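Long-range contact in tail fiber protein (Acinetobacter phage AM24, PDB 5W5P), which probably recognises, and may degrade, the capsular polysaccharide of the Acinetobacter baumannii host as the trimeric tailspike of the phage: residues P154-G168 with L197-R209. Residues are numbered along the deposited sequence; the frame is centred on the assembly and turned at random.
Sequences PTNSIVGDMLMEICG and LYTAALEIGRGLR
The ring of Y198 meets I158 N at its edge, near the ring plane. The methyl of A200 lies at the edge too. Elsewhere R186 makes a cation-pi contact with the ring, and Y227 meets it with planes about 15° apart. Y198 OH accepts a hydrogen bond from I158 N at 3.1 Å, which ties the ring to the turn from S157 to G160. I158 CG2 packs against Y198 CE2.

The amide of N156 is the second flat group. CG stands anti to the backbone N (chi1 -174°), and ND2 reaches A200 O at 3.1 Å. That oxygen lies near the amide plane, while ND2 sits above the carbonyl plane of A200. N156 OD1 accepts from M162 N and so braces the loop. T199 OG1 donates to P154 O at 2.6 Å in the carbonyl plane and takes a weak bond from N156 N.

Beyond the loop, strands 164-168 and 199-204 run parallel, with axes 4.6 Å apart at closest. Their bonds alternate: M164 N to A201 O, E203 N to M164 O, I166 N to E203 O, then G205 N to I166 O. I166 packs on one face: its CD1 meets L202 CD1 at 3.9 Å, and its CG2 meets L208 CD1. On the other face the E165 side chain crosses E203 obliquely, its CG and OE2 near E203 CB, the carboxylate planes 82° apart. A water joins E165 OE2 to R206 N.

Strand 135-140 continues the pairing on the far side of 164-168, as in successive coils of a parallel beta-helix. R135 there salt-bridges E165 and probably eases any like-charge repulsion between the carboxylates, which do not touch. E203 OE1 hydrogen-bonds own-chain N230 and H266 of the second subunit, tying the coils to the trimer.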
loop_
_atom_site.group_PDB
_atom_site.type_symbol
_atom_site.label_atom_id
_atom_site.label_comp_id
_atom_site.label_asym_id
_atom_site.label_seq_id
_atom_site.Cartn_x
_atom_site.Cartn_y
_atom_site.Cartn_z
ATOM N N PRO A 154 -30.111 -11.455 6.110
ATOM C CA PRO A 154 -30.610 -12.470 5.173
ATOM C C PRO A 154 -29.480 -13.188 4.445
ATOM O O PRO A 154 -28.359 -12.688 4.320
ATOM C CB PRO A 154 -31.467 -11.658 4.194
ATOM C CG PRO A 154 -30.951 -10.258 4.307
ATOM C CD PRO A 154 -30.552 -10.100 5.743
ATOM N N THR A 155 -29.804 -14.376 3.939
ATOM C CA THR A 155 -28.797 -15.250 3.351
ATOM C C THR A 155 -28.419 -14.781 1.950
ATOM O O THR A 155 -29.274 -14.641 1.071
ATOM C CB THR A 155 -29.303 -16.690 3.316
ATOM O OG1 THR A 155 -29.593 -17.112 4.652
ATOM C CG2 THR A 155 -28.238 -17.609 2.728
ATOM N N ASN A 156 -27.128 -14.548 1.746
ATOM C CA ASN A 156 -26.601 -14.125 0.456
ATOM C C ASN A 156 -25.220 -14.742 0.317
ATOM O O ASN A 156 -24.319 -14.433 1.102
ATOM C CB ASN A 156 -26.540 -12.598 0.361
ATOM C CG ASN A 156 -26.124 -12.104 -1.007
ATOM O OD1 ASN A 156 -26.871 -12.217 -1.976
ATOM N ND2 ASN A 156 -24.956 -11.492 -1.079
ATOM N N SER A 157 -25.065 -15.632 -0.657
ATOM C CA SER A 157 -23.807 -16.336 -0.848
ATOM C C SER A 157 -22.738 -15.373 -1.359
ATOM O O SER A 157 -22.998 -14.197 -1.634
ATOM C CB SER A 157 -23.998 -17.497 -1.816
ATOM O OG SER A 157 -24.066 -17.020 -3.144
ATOM N N ILE A 158 -21.511 -15.889 -1.493
ATOM C CA ILE A 158 -20.418 -15.079 -2.022
ATOM C C ILE A 158 -20.700 -14.619 -3.448
ATOM O O ILE A 158 -20.150 -13.604 -3.886
ATOM C CB ILE A 158 -19.073 -15.845 -1.958
ATOM C CG1 ILE A 158 -19.226 -17.267 -2.514
ATOM C CG2 ILE A 158 -18.514 -15.858 -0.537
ATOM C CD1 ILE A 158 -18.010 -18.142 -2.304
ATOM N N VAL A 159 -21.534 -15.343 -4.190
ATOM C CA VAL A 159 -21.913 -14.937 -5.536
ATOM C C VAL A 159 -23.370 -14.475 -5.587
ATOM O O VAL A 159 -23.974 -14.456 -6.657
ATOM C CB VAL A 159 -21.643 -16.054 -6.563
ATOM C CG1 VAL A 159 -20.157 -16.331 -6.669
ATOM C CG2 VAL A 159 -22.405 -17.330 -6.207
ATOM N N GLY A 160 -23.941 -14.085 -4.441
ATOM C CA GLY A 160 -25.339 -13.703 -4.383
ATOM C C GLY A 160 -25.608 -12.310 -4.939
ATOM O O GLY A 160 -24.702 -11.524 -5.205
ATOM N N ASP A 161 -26.897 -11.996 -5.089
ATOM C CA ASP A 161 -27.328 -10.792 -5.789
ATOM C C ASP A 161 -27.643 -9.628 -4.855
ATOM O O ASP A 161 -28.232 -8.636 -5.298
ATOM C CB ASP A 161 -28.542 -11.105 -6.671
ATOM C CG ASP A 161 -29.809 -11.375 -5.871
ATOM O OD1 ASP A 161 -29.725 -11.625 -4.650
ATOM O OD2 ASP A 161 -30.900 -11.350 -6.477
HETATM N N MSE A 162 -27.254 -9.713 -3.586
HETATM C CA MSE A 162 -27.604 -8.667 -2.624
HETATM C C MSE A 162 -26.403 -7.825 -2.207
HETATM O O MSE A 162 -25.249 -8.250 -2.335
HETATM C CB MSE A 162 -28.258 -9.274 -1.375
HETATM C CG MSE A 162 -29.464 -10.159 -1.648
HETATM SE SE MSE A 162 -30.158 -11.038 -0.030
HETATM C CE MSE A 162 -31.196 -9.554 0.695
ATOM N N LEU A 163 -26.685 -6.623 -1.712
ATOM C CA LEU A 163 -25.680 -5.772 -1.085
ATOM C C LEU A 163 -26.305 -5.203 0.176
ATOM O O LEU A 163 -27.245 -4.409 0.103
ATOM C CB LEU A 163 -25.214 -4.662 -2.023
ATOM C CG LEU A 163 -24.229 -3.663 -1.429
ATOM C CD1 LEU A 163 -22.868 -4.316 -1.376
ATOM C CD2 LEU A 163 -24.146 -2.392 -2.274
HETATM N N MSE A 164 -25.778 -5.590 1.325
HETATM C CA MSE A 164 -26.390 -5.192 2.582
HETATM C C MSE A 164 -25.582 -4.115 3.291
HETATM O O MSE A 164 -24.363 -4.035 3.123
HETATM C CB MSE A 164 -26.566 -6.426 3.473
HETATM C CG MSE A 164 -27.258 -7.572 2.736
HETATM SE SE MSE A 164 -27.403 -9.261 3.724
HETATM C CE MSE A 164 -25.510 -9.736 3.877
ATOM N N GLU A 165 -26.257 -3.282 4.080
ATOM C CA GLU A 165 -25.591 -2.187 4.766
ATOM C C GLU A 165 -26.203 -1.967 6.141
ATOM O O GLU A 165 -27.416 -2.085 6.317
ATOM C CB GLU A 165 -25.662 -0.886 3.949
ATOM C CG GLU A 165 -24.754 0.231 4.471
ATOM C CD GLU A 165 -24.356 1.231 3.394
ATOM O OE1 GLU A 165 -25.082 1.338 2.382
ATOM O OE2 GLU A 165 -23.318 1.913 3.562
ATOM N N ILE A 166 -25.350 -1.651 7.110
ATOM C CA ILE A 166 -25.763 -1.240 8.448
ATOM C C ILE A 166 -25.062 0.088 8.701
ATOM O O ILE A 166 -23.845 0.125 8.915
ATOM C CB ILE A 166 -25.402 -2.273 9.518
ATOM C CG1 ILE A 166 -26.182 -3.568 9.297
ATOM C CG2 ILE A 166 -25.663 -1.722 10.915
ATOM C CD1 ILE A 166 -25.501 -4.764 9.882
ATOM N N CYS A 167 -25.817 1.181 8.671
ATOM C CA CYS A 167 -25.226 2.508 8.646
ATOM C C CYS A 167 -26.084 3.442 9.492
ATOM O O CYS A 167 -27.048 3.025 10.138
ATOM C CB CYS A 167 -25.093 3.002 7.199
ATOM S SG CYS A 167 -26.695 3.387 6.421
ATOM N N GLY A 168 -25.731 4.720 9.483
ATOM C CA GLY A 168 -26.463 5.686 10.276
ATOM C C GLY A 168 -26.028 7.092 9.941
ATOM O O GLY A 168 -25.210 7.324 9.046
ATOM N N LEU A 197 -22.974 -21.717 7.708
ATOM C CA LEU A 197 -24.237 -20.977 7.679
ATOM C C LEU A 197 -23.948 -19.475 7.671
ATOM O O LEU A 197 -24.291 -18.730 8.590
ATOM C CB LEU A 197 -25.109 -21.376 8.860
ATOM C CG LEU A 197 -25.228 -22.880 9.112
ATOM C CD1 LEU A 197 -26.137 -23.153 10.303
ATOM C CD2 LEU A 197 -25.754 -23.579 7.868
ATOM N N TYR A 198 -23.309 -19.042 6.592
ATOM C CA TYR A 198 -22.823 -17.677 6.460
ATOM C C TYR A 198 -23.755 -16.842 5.590
ATOM O O TYR A 198 -24.691 -17.340 4.963
ATOM C CB TYR A 198 -21.410 -17.673 5.858
ATOM C CG TYR A 198 -21.403 -17.885 4.357
ATOM C CD1 TYR A 198 -21.486 -19.163 3.817
ATOM C CD2 TYR A 198 -21.329 -16.806 3.479
ATOM C CE1 TYR A 198 -21.492 -19.364 2.452
ATOM C CE2 TYR A 198 -21.335 -16.997 2.110
ATOM C CZ TYR A 198 -21.419 -18.278 1.603
ATOM O OH TYR A 198 -21.429 -18.468 0.242
ATOM N N THR A 199 -23.466 -15.547 5.547
ATOM C CA THR A 199 -24.016 -14.671 4.522
ATOM C C THR A 199 -22.968 -13.603 4.237
ATOM O O THR A 199 -22.161 -13.271 5.110
ATOM C CB THR A 199 -25.368 -14.071 4.948
ATOM O OG1 THR A 199 -25.928 -13.320 3.863
ATOM C CG2 THR A 199 -25.219 -13.174 6.172
ATOM N N ALA A 200 -22.954 -13.095 3.002
ATOM C CA ALA A 200 -21.833 -12.298 2.517
ATOM C C ALA A 200 -22.307 -10.985 1.908
ATOM O O ALA A 200 -23.489 -10.801 1.606
ATOM C CB ALA A 200 -20.997 -13.078 1.488
ATOM N N ALA A 201 -21.337 -10.078 1.729
ATOM C CA ALA A 201 -21.493 -8.743 1.154
ATOM C C ALA A 201 -22.198 -7.794 2.117
ATOM O O ALA A 201 -23.418 -7.610 2.040
ATOM C CB ALA A 201 -22.238 -8.791 -0.184
ATOM N N LEU A 202 -21.428 -7.163 3.004
ATOM C CA LEU A 202 -21.972 -6.297 4.040
ATOM C C LEU A 202 -21.092 -5.067 4.200
ATOM O O LEU A 202 -19.877 -5.190 4.370
ATOM C CB LEU A 202 -22.071 -7.047 5.374
ATOM C CG LEU A 202 -22.320 -6.219 6.638
ATOM C CD1 LEU A 202 -23.662 -5.515 6.546
ATOM C CD2 LEU A 202 -22.252 -7.101 7.872
ATOM N N GLU A 203 -21.702 -3.889 4.147
ATOM C CA GLU A 203 -21.056 -2.643 4.542
ATOM C C GLU A 203 -21.627 -2.214 5.887
ATOM O O GLU A 203 -22.846 -2.101 6.036
ATOM C CB GLU A 203 -21.272 -1.546 3.497
ATOM C CG GLU A 203 -21.129 -2.014 2.052
ATOM C CD GLU A 203 -19.694 -1.971 1.563
ATOM O OE1 GLU A 203 -19.155 -3.032 1.192
ATOM O OE2 GLU A 203 -19.095 -0.877 1.559
ATOM N N ILE A 204 -20.760 -1.989 6.871
ATOM C CA ILE A 204 -21.228 -1.690 8.221
ATOM C C ILE A 204 -20.356 -0.605 8.829
ATOM O O ILE A 204 -19.125 -0.656 8.719
ATOM C CB ILE A 204 -21.235 -2.947 9.112
ATOM C CG1 ILE A 204 -21.464 -2.577 10.575
ATOM C CG2 ILE A 204 -19.929 -3.729 8.956
ATOM C CD1 ILE A 204 -21.654 -3.783 11.465
ATOM N N GLY A 205 -20.994 0.391 9.444
ATOM C CA GLY A 205 -20.324 1.349 10.300
ATOM C C GLY A 205 -20.415 2.794 9.858
ATOM O O GLY A 205 -20.222 3.691 10.692
ATOM N N ARG A 206 -20.690 3.061 8.583
ATOM C CA ARG A 206 -20.783 4.439 8.103
ATOM C C ARG A 206 -21.784 5.237 8.938
ATOM O O ARG A 206 -22.972 4.903 8.986
ATOM C CB ARG A 206 -21.185 4.453 6.628
ATOM C CG ARG A 206 -21.078 5.817 5.951
ATOM C CD ARG A 206 -19.628 6.241 5.785
ATOM N NE ARG A 206 -18.866 5.274 4.997
ATOM C CZ ARG A 206 -17.549 5.321 4.819
ATOM N NH1 ARG A 206 -16.839 6.293 5.377
ATOM N NH2 ARG A 206 -16.942 4.396 4.083
ATOM N N GLY A 207 -21.294 6.277 9.613
ATOM C CA GLY A 207 -22.154 7.143 10.397
ATOM C C GLY A 207 -22.708 6.535 11.666
ATOM O O GLY A 207 -23.752 6.987 12.150
ATOM N N LEU A 208 -22.039 5.522 12.221
ATOM C CA LEU A 208 -22.507 4.817 13.406
ATOM C C LEU A 208 -21.435 4.825 14.485
ATOM O O LEU A 208 -20.237 4.729 14.196
ATOM C CB LEU A 208 -22.869 3.367 13.091
ATOM C CG LEU A 208 -24.211 3.108 12.422
ATOM C CD1 LEU A 208 -24.354 1.624 12.150
ATOM C CD2 LEU A 208 -25.351 3.626 13.292
ATOM N N ARG A 209 -21.880 4.915 15.735
ATOM C CA ARG A 209 -21.001 4.868 16.901
ATOM C C ARG A 209 -21.378 3.636 17.715
ATOM O O ARG A 209 -22.384 3.645 18.429
ATOM C CB ARG A 209 -21.130 6.139 17.730
ATOM C CG ARG A 209 -20.722 7.407 17.002
ATOM C CD ARG A 209 -20.982 8.631 17.858
ATOM N NE ARG A 209 -22.408 8.876 18.031
ATOM C CZ ARG A 209 -22.968 9.305 19.161
ATOM N NH1 ARG A 209 -22.221 9.531 20.234
ATOM N NH2 ARG A 209 -24.277 9.510 19.217
HETATM O O HOH W 1 -21.879 1.253 6.359
#